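Local structure of gluconate kinase (Lactobacillus acidophilus, 3LL3) at residues A[55-60]-A[223-228]; A[265-270]-A[290-295]; A[329-334]-A[369-374]; A[421-426]-A[456-461]. The protein probably phosphorylates a sugar or sugar acid with ATP, as an FGGY-family carbohydrate kinase that binds ATP and D-xylulose. All blocks are in the same frame, centred on the assembly; numbering follows the deposited sequence.

Following the chain from its N terminus, the four contacts come in series; none nests in or crosses another. Contact 1 closes a long excursion of 162 residues and joins helix 49-65 to the end of helix 219-225 in the N-terminal family region. Contact 2 closes a 19-residue connection by pairing strands 263-269 and 289-296 beside the sugar pocket. Contact 3 brings the loop 329-334 onto helix 365-388 after 34 residues. Contact 4 closes a 29-residue connection, 13 of them helical, by pairing strands 421-424 and 457-461. Contacts 2 and 4 belong to the same mixed sheet, their centres about 20 Å apart. Contacts 1 and 3 lie on opposite sides of the chain's centre.

Contact 1: residues A[55-60]-A[223-228]; sequences AVQEII and KKLGID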
loop_
_atom_site.group_PDB
_atom_site.type_symbol
_atom_site.label_atom_id
_atom_site.label_comp_id
_atom_site.label_asym_id
_atom_site.label_seq_id
_atom_site.Cartn_x
_atom_site.Cartn_y
_atom_site.Cartn_z
ATOM N N ALA A 55 -19.531 -31.679 -24.247
ATOM C CA ALA A 55 -19.201 -30.436 -24.952
ATOM C C ALA A 55 -18.289 -30.741 -26.139
ATOM O O ALA A 55 -18.481 -30.218 -27.230
ATOM C CB ALA A 55 -18.550 -29.427 -24.011
ATOM N N VAL A 56 -17.320 -31.623 -25.927
ATOM C CA VAL A 56 -16.378 -32.017 -26.970
ATOM C C VAL A 56 -17.073 -32.611 -28.199
ATOM O O VAL A 56 -16.749 -32.245 -29.331
ATOM C CB VAL A 56 -15.331 -33.026 -26.435
ATOM C CG1 VAL A 56 -14.643 -33.723 -27.571
ATOM C CG2 VAL A 56 -14.320 -32.308 -25.568
ATOM N N GLN A 57 -18.022 -33.522 -27.990
ATOM C CA GLN A 57 -18.725 -34.120 -29.128
ATOM C C GLN A 57 -19.541 -33.077 -29.865
ATOM O O GLN A 57 -19.634 -33.092 -31.084
ATOM C CB GLN A 57 -19.691 -35.207 -28.676
ATOM C CG GLN A 57 -19.067 -36.315 -27.881
ATOM C CD GLN A 57 -20.124 -37.261 -27.360
ATOM O OE1 GLN A 57 -20.364 -37.338 -26.158
ATOM N NE2 GLN A 57 -20.794 -37.948 -28.268
ATOM N N GLU A 58 -20.158 -32.195 -29.088
ATOM C CA GLU A 58 -21.042 -31.178 -29.605
ATOM C C GLU A 58 -20.246 -30.190 -30.461
ATOM O O GLU A 58 -20.622 -29.880 -31.589
ATOM C CB GLU A 58 -21.702 -30.473 -28.432
ATOM C CG GLU A 58 -23.054 -29.891 -28.726
ATOM C CD GLU A 58 -23.682 -29.292 -27.486
ATOM O OE1 GLU A 58 -23.562 -29.916 -26.404
ATOM O OE2 GLU A 58 -24.288 -28.203 -27.591
ATOM N N ILE A 59 -19.130 -29.720 -29.925
ATOM C CA ILE A 59 -18.249 -28.826 -30.659
ATOM C C ILE A 59 -17.792 -29.436 -31.982
ATOM O O ILE A 59 -17.926 -28.811 -33.036
ATOM C CB ILE A 59 -17.042 -28.402 -29.798
ATOM C CG1 ILE A 59 -17.506 -27.431 -28.711
ATOM C CG2 ILE A 59 -15.967 -27.755 -30.649
ATOM C CD1 ILE A 59 -16.524 -27.269 -27.580
ATOM N N ILE A 60 -17.277 -30.660 -31.940
ATOM C CA ILE A 60 -16.783 -31.299 -33.157
ATOM C C ILE A 60 -17.891 -31.473 -34.198
ATOM O O ILE A 60 -17.700 -31.191 -35.384
ATOM C CB ILE A 60 -16.119 -32.635 -32.852
ATOM C CG1 ILE A 60 -14.894 -32.403 -31.966
ATOM C CG2 ILE A 60 -15.759 -33.370 -34.156
ATOM C CD1 ILE A 60 -14.259 -33.681 -31.444
ATOM N N LYS A 223 -19.836 -41.547 -36.151
ATOM C CA LYS A 223 -21.153 -41.072 -36.533
ATOM C C LYS A 223 -21.498 -39.811 -35.749
ATOM O O LYS A 223 -21.856 -38.791 -36.330
ATOM C CB LYS A 223 -22.197 -42.159 -36.256
ATOM C CG LYS A 223 -21.741 -43.558 -36.661
ATOM C CD LYS A 223 -22.688 -44.651 -36.146
ATOM C CE LYS A 223 -22.265 -46.034 -36.662
ATOM N NZ LYS A 223 -22.219 -46.107 -38.163
ATOM N N LYS A 224 -21.385 -39.886 -34.424
ATOM C CA LYS A 224 -21.832 -38.802 -33.558
ATOM C C LYS A 224 -21.085 -37.500 -33.830
ATOM O O LYS A 224 -21.651 -36.422 -33.680
ATOM C CB LYS A 224 -21.677 -39.171 -32.078
ATOM C CG LYS A 224 -22.612 -40.276 -31.592
ATOM C CD LYS A 224 -22.621 -40.364 -30.075
ATOM C CE LYS A 224 -23.286 -41.656 -29.593
ATOM N NZ LYS A 224 -23.563 -41.644 -28.124
ATOM N N LEU A 225 -19.814 -37.605 -34.211
ATOM C CA LEU A 225 -18.983 -36.425 -34.406
ATOM C C LEU A 225 -19.064 -35.890 -35.841
ATOM O O LEU A 225 -18.675 -34.757 -36.119
ATOM C CB LEU A 225 -17.532 -36.727 -34.031
ATOM C CG LEU A 225 -17.245 -37.214 -32.612
ATOM C CD1 LEU A 225 -15.774 -37.033 -32.310
ATOM C CD2 LEU A 225 -18.093 -36.486 -31.571
ATOM N N GLY A 226 -19.566 -36.708 -36.756
ATOM C CA GLY A 226 -19.760 -36.257 -38.117
ATOM C C GLY A 226 -18.495 -36.386 -38.931
ATOM O O GLY A 226 -18.277 -35.627 -39.879
ATOM N N ILE A 227 -17.670 -37.364 -38.580
ATOM C CA ILE A 227 -16.369 -37.537 -39.215
ATOM C C ILE A 227 -16.278 -38.814 -40.064
ATOM O O ILE A 227 -17.253 -39.533 -40.222
ATOM C CB ILE A 227 -15.235 -37.483 -38.159
ATOM C CG1 ILE A 227 -15.438 -38.567 -37.091
ATOM C CG2 ILE A 227 -15.216 -36.119 -37.496
ATOM C CD1 ILE A 227 -14.401 -38.526 -35.947
ATOM N N ASP A 228 -15.102 -39.060 -40.634
ATOM C CA ASP A 228 -14.832 -40.224 -41.478
ATOM C C ASP A 228 -14.264 -41.302 -40.596
ATOM O O ASP A 228 -13.791 -41.017 -39.492
ATOM C CB ASP A 228 -13.718 -39.917 -42.488
ATOM C CG ASP A 228 -14.129 -38.940 -43.542
ATOM O OD1 ASP A 228 -15.098 -38.188 -43.315
ATOM O OD2 ASP A 228 -13.471 -38.921 -44.608
#
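The carboxamide of Q57 is the flat group that meets the other segment, through its nitrogen end. NE2 of Q57 lies 3.5 Å from CD of K224 and touches CB of K224 more loosely. The two side chains run side by side and point the same way. K224 NZ makes a long, weak ion pair with E220. Next along the chain, L225 packs against helix 49-65. Its CD2 methyl lies 3.5 Å from CB of Q57 and equally close to that residue's CA. Its other methyl, CD1, meets CD1 of I60 at 3.8 Å. In I60, CG1 lies beside the backbone N (chi1 -63°) and CG2 anti to it; this puts CG2 against CB of L225. I227 adds a looser touch, with its CG2 4.4 Å from CG2 of I60. Shortening L225 to an alanine would probably open a gap beside Q57 and leave CD1 of I60 without its methyl partner. G226 ends helix 219-225 in a Schellman motif; its positive phi (84°) suits glycine, since a CB would jam against the preceding carbonyl O. I60 also packs on I7 and M9 of strand 4-11, and L225 on L165. No hydrogen bond joins the two segments, though L225 O bonds to T64 OG1, farther along helix 49-65. Between the segments, cohesion is mainly hydrophobic, with exposed K224 and partly exposed Q57 at the solvent side.

Contact 2: residues A[265-270]-A[290-295]; sequences IRTIVD and YLLGGP. With XUL (D-xylulose), chain E.
Strands 265-269 and 290-295 pair antiparallel at 164°, with six backbone hydrogen bonds at the pairs I265-G294, T267-L292 and V269-Y290. Side chains alternate between two faces. On one, V269 and L292 cross at about a right angle, CG1 of V269 lying 3.7 Å from CD1 of L292. T267 lies alongside L292 and gives its hydroxyl to H254. The Y290 ring has V269 O at its edge, in plane, and its OH bonds to K287 O. On the other face, CG1 of I268 meets CD1 of L291 at 3.8 Å. R266 shares that face. At G293 a CB would clash with I265 O and R266 CG, so the close R266-G293 pairing suits glycine. The R266 chain extends from CG to NE (chi2 174°) and carries its guanidinium toward the D-xylulose, without a hydrogen bond to it. O1 of the sugar lies in the guanidinium plane at its edge, 3.8 Å from NH2 of R266, while CB of P295 is 3.7 Å from O3 of the sugar. The sugar is hydrogen-bonded to R344, D239, H81 and M80 N. R266 and P295 thus line the sugar pocket by proximity; strand pairing places R266, and P295 follows the bonded pair I265-G294.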
loop_
_atom_site.group_PDB
_atom_site.type_symbol
_atom_site.label_atom_id
_atom_site.label_comp_id
_atom_site.label_asym_id
_atom_site.label_seq_id
_atom_site.Cartn_x
_atom_site.Cartn_y
_atom_site.Cartn_z
ATOM N N ILE A 265 4.768 -16.347 -18.103
ATOM C CA ILE A 265 6.002 -16.168 -18.866
ATOM C C ILE A 265 6.686 -17.528 -19.081
ATOM O O ILE A 265 6.858 -18.300 -18.130
ATOM C CB ILE A 265 6.965 -15.144 -18.187
ATOM C CG1 ILE A 265 8.193 -14.889 -19.075
ATOM C CG2 ILE A 265 7.368 -15.585 -16.795
ATOM C CD1 ILE A 265 7.876 -13.985 -20.305
ATOM N N ARG A 266 7.060 -17.834 -20.323
ATOM C CA ARG A 266 7.635 -19.135 -20.652
ATOM C C ARG A 266 8.710 -19.070 -21.727
ATOM O O ARG A 266 8.731 -18.164 -22.569
ATOM C CB ARG A 266 6.566 -20.062 -21.194
ATOM C CG ARG A 266 5.365 -20.224 -20.332
ATOM C CD ARG A 266 4.354 -21.047 -21.075
ATOM N NE ARG A 266 3.105 -21.191 -20.342
ATOM C CZ ARG A 266 1.960 -20.604 -20.683
ATOM N NH1 ARG A 266 1.894 -19.818 -21.764
ATOM N NH2 ARG A 266 0.873 -20.822 -19.938
ATOM N N THR A 267 9.560 -20.085 -21.724
ATOM C CA THR A 267 10.604 -20.211 -22.720
ATOM C C THR A 267 11.003 -21.678 -22.837
ATOM O O THR A 267 10.790 -22.450 -21.911
ATOM C CB THR A 267 11.825 -19.329 -22.359
ATOM O OG1 THR A 267 12.695 -19.232 -23.492
ATOM C CG2 THR A 267 12.587 -19.911 -21.152
ATOM N N ILE A 268 11.576 -22.061 -23.971
ATOM C CA ILE A 268 11.938 -23.449 -24.216
ATOM C C ILE A 268 13.450 -23.557 -24.329
ATOM O O ILE A 268 14.073 -22.807 -25.094
ATOM C CB ILE A 268 11.253 -23.956 -25.494
ATOM C CG1 ILE A 268 9.741 -24.049 -25.258
ATOM C CG2 ILE A 268 11.844 -25.296 -25.940
ATOM C CD1 ILE A 268 8.926 -24.302 -26.493
ATOM N N VAL A 269 14.035 -24.468 -23.550
ATOM C CA VAL A 269 15.489 -24.627 -23.495
ATOM C C VAL A 269 15.869 -26.051 -23.890
ATOM O O VAL A 269 14.996 -26.930 -23.951
ATOM C CB VAL A 269 16.053 -24.283 -22.091
ATOM C CG1 VAL A 269 15.825 -22.822 -21.789
ATOM C CG2 VAL A 269 15.374 -25.141 -21.016
ATOM N N ASP A 270 17.149 -26.296 -24.169
ATOM C CA ASP A 270 17.532 -27.609 -24.723
ATOM C C ASP A 270 17.912 -28.668 -23.691
ATOM O O ASP A 270 18.256 -29.794 -24.049
ATOM C CB ASP A 270 18.626 -27.496 -25.787
ATOM C CG ASP A 270 19.876 -26.805 -25.280
ATOM O OD1 ASP A 270 20.042 -26.637 -24.054
ATOM O OD2 ASP A 270 20.705 -26.418 -26.127
ATOM N N TYR A 290 12.633 -28.365 -23.243
ATOM C CA TYR A 290 12.099 -28.254 -21.891
ATOM C C TYR A 290 11.423 -26.898 -21.705
ATOM O O TYR A 290 12.014 -25.861 -21.982
ATOM C CB TYR A 290 13.225 -28.473 -20.854
ATOM C CG TYR A 290 13.840 -29.838 -21.046
ATOM C CD1 TYR A 290 14.753 -30.069 -22.069
ATOM C CD2 TYR A 290 13.442 -30.918 -20.267
ATOM C CE1 TYR A 290 15.294 -31.328 -22.281
ATOM C CE2 TYR A 290 13.972 -32.190 -20.481
ATOM C CZ TYR A 290 14.897 -32.386 -21.488
ATOM O OH TYR A 290 15.424 -33.643 -21.706
ATOM N N LEU A 291 10.179 -26.922 -21.240
ATOM C CA LEU A 291 9.406 -25.705 -21.068
ATOM C C LEU A 291 9.623 -25.137 -19.678
ATOM O O LEU A 291 9.260 -25.764 -18.668
ATOM C CB LEU A 291 7.918 -25.963 -21.329
ATOM C CG LEU A 291 7.003 -24.728 -21.267
ATOM C CD1 LEU A 291 7.140 -23.885 -22.536
ATOM C CD2 LEU A 291 5.552 -25.191 -21.096
ATOM N N LEU A 292 10.260 -23.971 -19.621
ATOM C CA LEU A 292 10.436 -23.263 -18.368
ATOM C C LEU A 292 9.391 -22.180 -18.265
ATOM O O LEU A 292 9.079 -21.513 -19.247
ATOM C CB LEU A 292 11.825 -22.633 -18.277
ATOM C CG LEU A 292 13.026 -23.519 -18.622
ATOM C CD1 LEU A 292 14.324 -22.715 -18.447
ATOM C CD2 LEU A 292 13.047 -24.782 -17.767
ATOM N N GLY A 293 8.844 -21.968 -17.079
ATOM C CA GLY A 293 7.948 -20.838 -16.958
ATOM C C GLY A 293 7.433 -20.532 -15.578
ATOM O O GLY A 293 7.681 -21.275 -14.607
ATOM N N GLY A 294 6.716 -19.413 -15.512
ATOM C CA GLY A 294 6.039 -18.970 -14.312
ATOM C C GLY A 294 4.584 -18.653 -14.626
ATOM O O GLY A 294 4.293 -17.762 -15.431
ATOM N N PRO A 295 3.657 -19.395 -14.016
ATOM C CA PRO A 295 2.251 -19.006 -14.106
ATOM C C PRO A 295 2.014 -17.888 -13.081
ATOM O O PRO A 295 2.462 -17.996 -11.958
ATOM C CB PRO A 295 1.507 -20.269 -13.683
ATOM C CG PRO A 295 2.537 -21.151 -12.992
ATOM C CD PRO A 295 3.877 -20.507 -13.072
HETATM C C1 XUL E . 0.773 -24.065 -16.814
HETATM C C2 XUL E . 0.313 -24.172 -15.349
HETATM C C3 XUL E . -1.168 -23.895 -14.970
HETATM C C4 XUL E . -2.164 -23.852 -16.146
HETATM C C5 XUL E . -2.446 -25.230 -16.774
HETATM O O1 XUL E . 1.686 -23.002 -16.951
HETATM O O2 XUL E . 1.127 -24.426 -14.493
HETATM O O3 XUL E . -1.258 -22.647 -14.330
HETATM O O4 XUL E . -3.373 -23.321 -15.654
HETATM O O5 XUL E . -3.690 -25.247 -17.432
#

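Contact 3: residues A[329-334]-A[369-374]; sequences AGSRNL and ARAVIE
Residues A329, G330, S331 and L334 meet R370, A371 and E374: a tight loop lies on one side of helix 365-388, in the FGGY C-terminal family region. Phi is positive from G330 to N333. R370 comes first. Its chain bends at chi3 (-99°), which turns one guanidinium face to A329. A329 N lies over the centre of that group, 3.6 Å above its plane, and A329 CA is 3.3 Å from R370 NH1. The aliphatic part of R370 passes the S331 hydroxyl, with CB of R370 3.4 Å from OG. One residue on, A371 offers its CB to CD2 of L334 at 3.7 Å. E374, one turn after R370, carries the polar part of the contact. Its OE2 accepts G330 N at 2.8 Å, on the syn side. On the anti side OE2 takes R370 NH1, a salt bridge along the helix, and Y471 OH also bonds to it. S331 OG donates a hydrogen bond to E374 OE1 (3.0 Å) from above the carboxylate plane, 59° out of it. These partners hold the carboxylate in place and would probably favour its charged form. Putting an alanine in place of E374 would probably strand G330 N and S331 OG without their acceptors and leave the buried R370 without its counter-charge. A water completes the link, donating to E374 OE1 at 2.8 Å and to L334 O.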
loop_
_atom_site.group_PDB
_atom_site.type_symbol
_atom_site.label_atom_id
_atom_site.label_comp_id
_atom_site.label_asym_id
_atom_site.label_seq_id
_atom_site.Cartn_x
_atom_site.Cartn_y
_atom_site.Cartn_z
ATOM N N ALA A 329 5.833 8.140 -16.241
ATOM C CA ALA A 329 6.421 6.822 -16.131
ATOM C C ALA A 329 7.070 6.676 -14.759
ATOM O O ALA A 329 7.902 7.495 -14.365
ATOM C CB ALA A 329 7.464 6.628 -17.238
ATOM N N GLY A 330 6.685 5.632 -14.031
ATOM C CA GLY A 330 7.258 5.362 -12.727
ATOM C C GLY A 330 6.319 5.801 -11.620
ATOM O O GLY A 330 6.576 5.537 -10.448
ATOM N N SER A 331 5.238 6.478 -11.999
ATOM C CA SER A 331 4.197 6.923 -11.068
ATOM C C SER A 331 4.740 7.695 -9.853
ATOM O O SER A 331 4.221 7.562 -8.736
ATOM C CB SER A 331 3.351 5.734 -10.590
ATOM O OG SER A 331 2.800 4.990 -11.674
ATOM N N ARG A 332 5.778 8.488 -10.076
ATOM C CA ARG A 332 6.441 9.220 -8.997
ATOM C C ARG A 332 6.884 8.287 -7.879
ATOM O O ARG A 332 6.785 8.617 -6.689
ATOM C CB ARG A 332 5.527 10.313 -8.448
ATOM C CG ARG A 332 4.979 11.246 -9.520
ATOM C CD ARG A 332 4.249 12.424 -8.891
ATOM N NE ARG A 332 3.474 13.141 -9.890
ATOM C CZ ARG A 332 3.955 14.155 -10.601
ATOM N NH1 ARG A 332 5.205 14.572 -10.397
ATOM N NH2 ARG A 332 3.192 14.755 -11.503
ATOM N N ASN A 333 7.374 7.115 -8.270
ATOM C CA ASN A 333 7.938 6.171 -7.332
ATOM C C ASN A 333 6.907 5.467 -6.468
ATOM O O ASN A 333 7.252 4.897 -5.436
ATOM C CB ASN A 333 8.975 6.857 -6.439
ATOM C CG ASN A 333 10.327 6.968 -7.099
ATOM O OD1 ASN A 333 10.569 6.389 -8.171
ATOM N ND2 ASN A 333 11.228 7.713 -6.464
ATOM N N LEU A 334 5.648 5.492 -6.874
ATOM C CA LEU A 334 4.659 4.722 -6.145
ATOM C C LEU A 334 4.786 3.242 -6.537
ATOM O O LEU A 334 4.794 2.912 -7.714
ATOM C CB LEU A 334 3.256 5.260 -6.417
ATOM C CG LEU A 334 2.119 4.485 -5.749
ATOM C CD1 LEU A 334 2.279 4.501 -4.221
ATOM C CD2 LEU A 334 0.783 5.053 -6.172
ATOM N N ALA A 369 -3.517 4.695 -10.547
ATOM C CA ALA A 369 -3.934 3.918 -11.709
ATOM C C ALA A 369 -2.720 3.365 -12.422
ATOM O O ALA A 369 -2.666 2.184 -12.746
ATOM C CB ALA A 369 -4.763 4.779 -12.680
ATOM N N ARG A 370 -1.740 4.228 -12.668
ATOM C CA ARG A 370 -0.569 3.802 -13.406
ATOM C C ARG A 370 0.291 2.835 -12.601
ATOM O O ARG A 370 0.868 1.913 -13.162
ATOM C CB ARG A 370 0.273 4.983 -13.905
ATOM C CG ARG A 370 1.284 4.496 -14.913
ATOM C CD ARG A 370 2.474 5.385 -15.103
ATOM N NE ARG A 370 2.314 6.207 -16.270
ATOM C CZ ARG A 370 3.009 6.091 -17.397
ATOM N NH1 ARG A 370 3.969 5.192 -17.542
ATOM N NH2 ARG A 370 2.741 6.914 -18.375
ATOM N N ALA A 371 0.392 3.059 -11.295
ATOM C CA ALA A 371 1.161 2.167 -10.438
ATOM C C ALA A 371 0.612 0.755 -10.514
ATOM O O ALA A 371 1.378 -0.200 -10.439
ATOM C CB ALA A 371 1.171 2.655 -8.969
ATOM N N VAL A 372 -0.707 0.622 -10.636
ATOM C CA VAL A 372 -1.318 -0.702 -10.737
ATOM C C VAL A 372 -0.811 -1.396 -12.004
ATOM O O VAL A 372 -0.348 -2.539 -11.961
ATOM C CB VAL A 372 -2.861 -0.638 -10.771
ATOM C CG1 VAL A 372 -3.441 -1.990 -11.211
ATOM C CG2 VAL A 372 -3.432 -0.196 -9.404
ATOM N N ILE A 373 -0.868 -0.679 -13.125
ATOM C CA ILE A 373 -0.447 -1.251 -14.403
ATOM C C ILE A 373 1.033 -1.585 -14.369
ATOM O O ILE A 373 1.443 -2.657 -14.814
ATOM C CB ILE A 373 -0.739 -0.304 -15.587
ATOM C CG1 ILE A 373 -2.247 -0.181 -15.783
ATOM C CG2 ILE A 373 -0.126 -0.869 -16.871
ATOM C CD1 ILE A 373 -2.677 1.057 -16.570
ATOM N N GLU A 374 1.838 -0.663 -13.856
ATOM C CA GLU A 374 3.262 -0.902 -13.726
ATOM C C GLU A 374 3.600 -2.069 -12.788
ATOM O O GLU A 374 4.530 -2.836 -13.073
ATOM C CB GLU A 374 3.993 0.357 -13.281
ATOM C CG GLU A 374 4.060 1.436 -14.374
ATOM C CD GLU A 374 4.574 2.776 -13.878
ATOM O OE1 GLU A 374 4.747 2.947 -12.644
ATOM O OE2 GLU A 374 4.793 3.671 -14.737
HETATM O O HOH W 1 5.269 1.818 -10.096
#

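Contact 4: residues A[421-426]-A[456-461]; sequences IVTMKE and QADKVY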
loop_
_atom_site.group_PDB
_atom_site.type_symbol
_atom_site.label_atom_id
_atom_site.label_comp_id
_atom_site.label_asym_id
_atom_site.label_seq_id
_atom_site.Cartn_x
_atom_site.Cartn_y
_atom_site.Cartn_z
ATOM N N ILE A 421 8.892 -6.129 -27.849
ATOM C CA ILE A 421 7.655 -6.869 -27.667
ATOM C C ILE A 421 7.049 -7.118 -29.052
ATOM O O ILE A 421 6.831 -6.173 -29.827
ATOM C CB ILE A 421 6.658 -6.068 -26.786
ATOM C CG1 ILE A 421 7.223 -5.854 -25.368
ATOM C CG2 ILE A 421 5.268 -6.705 -26.813
ATOM C CD1 ILE A 421 7.204 -7.085 -24.511
ATOM N N VAL A 422 6.821 -8.388 -29.377
ATOM C CA VAL A 422 6.209 -8.767 -30.644
ATOM C C VAL A 422 4.804 -9.298 -30.441
ATOM O O VAL A 422 4.615 -10.326 -29.792
ATOM C CB VAL A 422 7.033 -9.849 -31.363
ATOM C CG1 VAL A 422 6.402 -10.184 -32.699
ATOM C CG2 VAL A 422 8.472 -9.402 -31.513
ATOM N N THR A 423 3.816 -8.609 -30.999
ATOM C CA THR A 423 2.439 -9.058 -30.883
ATOM C C THR A 423 2.139 -9.970 -32.060
ATOM O O THR A 423 2.819 -9.913 -33.080
ATOM C CB THR A 423 1.446 -7.885 -30.828
ATOM O OG1 THR A 423 1.722 -6.980 -31.906
ATOM C CG2 THR A 423 1.587 -7.149 -29.518
HETATM N N MSE A 424 1.142 -10.831 -31.905
HETATM C CA MSE A 424 0.896 -11.896 -32.876
HETATM C C MSE A 424 -0.437 -11.689 -33.561
HETATM O O MSE A 424 -1.373 -11.141 -32.976
HETATM C CB MSE A 424 0.903 -13.270 -32.187
HETATM C CG MSE A 424 2.063 -13.456 -31.224
HETATM SE SE MSE A 424 3.814 -13.371 -32.127
HETATM C CE MSE A 424 3.500 -14.847 -33.414
ATOM N N LYS A 425 -0.525 -12.141 -34.803
ATOM C CA LYS A 425 -1.785 -12.059 -35.535
ATOM C C LYS A 425 -2.842 -12.952 -34.893
ATOM O O LYS A 425 -4.017 -12.587 -34.851
ATOM C CB LYS A 425 -1.584 -12.386 -37.021
ATOM C CG LYS A 425 -0.749 -11.327 -37.742
ATOM C CD LYS A 425 -0.598 -11.592 -39.243
ATOM C CE LYS A 425 0.312 -10.531 -39.881
ATOM N NZ LYS A 425 0.801 -10.920 -41.244
ATOM N N GLU A 426 -2.415 -14.099 -34.361
ATOM C CA GLU A 426 -3.348 -15.056 -33.756
ATOM C C GLU A 426 -3.218 -15.221 -32.242
ATOM O O GLU A 426 -2.202 -15.715 -31.729
ATOM C CB GLU A 426 -3.220 -16.430 -34.413
ATOM C CG GLU A 426 -4.232 -17.444 -33.857
ATOM C CD GLU A 426 -5.660 -16.934 -33.999
ATOM O OE1 GLU A 426 -6.394 -16.904 -32.986
ATOM O OE2 GLU A 426 -6.034 -16.535 -35.131
ATOM N N GLN A 456 2.151 -16.046 -37.140
ATOM C CA GLN A 456 2.825 -14.870 -37.664
ATOM C C GLN A 456 2.755 -13.647 -36.743
ATOM O O GLN A 456 1.772 -13.432 -36.028
ATOM C CB GLN A 456 2.301 -14.537 -39.063
ATOM C CG GLN A 456 2.655 -15.598 -40.083
ATOM C CD GLN A 456 2.596 -15.081 -41.496
ATOM O OE1 GLN A 456 3.105 -13.994 -41.797
ATOM N NE2 GLN A 456 1.977 -15.862 -42.386
ATOM N N ALA A 457 3.823 -12.862 -36.782
ATOM C CA ALA A 457 3.968 -11.653 -35.989
ATOM C C ALA A 457 3.172 -10.495 -36.597
ATOM O O ALA A 457 3.056 -10.384 -37.814
ATOM C CB ALA A 457 5.429 -11.289 -35.911
ATOM N N ASP A 458 2.640 -9.628 -35.742
ATOM C CA ASP A 458 1.813 -8.522 -36.195
ATOM C C ASP A 458 2.547 -7.195 -36.069
ATOM O O ASP A 458 2.906 -6.595 -37.077
ATOM C CB ASP A 458 0.506 -8.445 -35.411
ATOM C CG ASP A 458 -0.452 -7.425 -35.995
ATOM O OD1 ASP A 458 -0.373 -7.199 -37.215
ATOM O OD2 ASP A 458 -1.270 -6.840 -35.255
ATOM N N LYS A 459 2.744 -6.741 -34.833
ATOM C CA LYS A 459 3.428 -5.468 -34.554
ATOM C C LYS A 459 4.616 -5.668 -33.615
ATOM O O LYS A 459 4.591 -6.575 -32.779
ATOM C CB LYS A 459 2.458 -4.456 -33.933
ATOM C CG LYS A 459 1.818 -3.512 -34.941
ATOM C CD LYS A 459 0.385 -3.867 -35.246
ATOM C CE LYS A 459 -0.560 -3.167 -34.290
ATOM N NZ LYS A 459 -0.997 -1.871 -34.856
ATOM N N VAL A 460 5.651 -4.840 -33.756
ATOM C CA VAL A 460 6.788 -4.885 -32.842
ATOM C C VAL A 460 6.893 -3.555 -32.072
ATOM O O VAL A 460 6.686 -2.471 -32.640
ATOM C CB VAL A 460 8.114 -5.124 -33.565
ATOM C CG1 VAL A 460 9.230 -5.325 -32.560
ATOM C CG2 VAL A 460 8.014 -6.303 -34.517
ATOM N N TYR A 461 7.202 -3.645 -30.785
ATOM C CA TYR A 461 7.383 -2.465 -29.948
ATOM C C TYR A 461 8.793 -2.470 -29.375
ATOM O O TYR A 461 9.127 -3.358 -28.594
ATOM C CB TYR A 461 6.353 -2.477 -28.813
ATOM C CG TYR A 461 4.927 -2.445 -29.320
ATOM C CD1 TYR A 461 4.209 -1.257 -29.357
ATOM C CD2 TYR A 461 4.310 -3.596 -29.780
ATOM C CE1 TYR A 461 2.917 -1.220 -29.821
ATOM C CE2 TYR A 461 3.020 -3.568 -30.250
ATOM C CZ TYR A 461 2.323 -2.375 -30.272
ATOM O OH TYR A 461 1.025 -2.340 -30.758
HETATM O O HOH W 2 -1.011 -6.762 -32.825
HETATM O O HOH W 3 0.048 -15.491 -35.039
#
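Strands 421-424 and 457-461 run antiparallel at 149°, and their register shifts by one residue between V422 and M424, a beta bulge. I421 and Y461 form a regular hydrogen-bonded pair. Beyond it, T423 N donates to K459 O at 2.8 Å, but T423 O accepts from D458 N, one residue before K459. K425 N then continues the pairing to Q456 O with a nearly straight bond (176°). At the bulge, OG1 of T423 sits between its own backbone N and carbonyl carbon (chi1 50°), which places it 3.0 Å from K459 O. CG2 of the same threonine reaches CE2 of Y461 at 3.9 Å. The Y461 ring has I421 O at its edge, in plane, and its OH bonds to D407 and R410 of helix 407-417. On the face with V422 and V460, CG1 of V422 presses on CB of A457 at 3.5 Å. The chain of selenomethionine M424 curls back so that CE lies 3.4 Å from Q456 O. K425 stretches across Q456, and its CE comes 3.4 Å from A457 O. A water joins Q456 O to E426 N. Strand 421-424 runs parallel to strand 396-400, while strand 457-461 is outermost in the mixed sheet within this chain. The arrangement is a bulged edge pair on the sheet of the second actin-like ATPase domain of FGGY kinases.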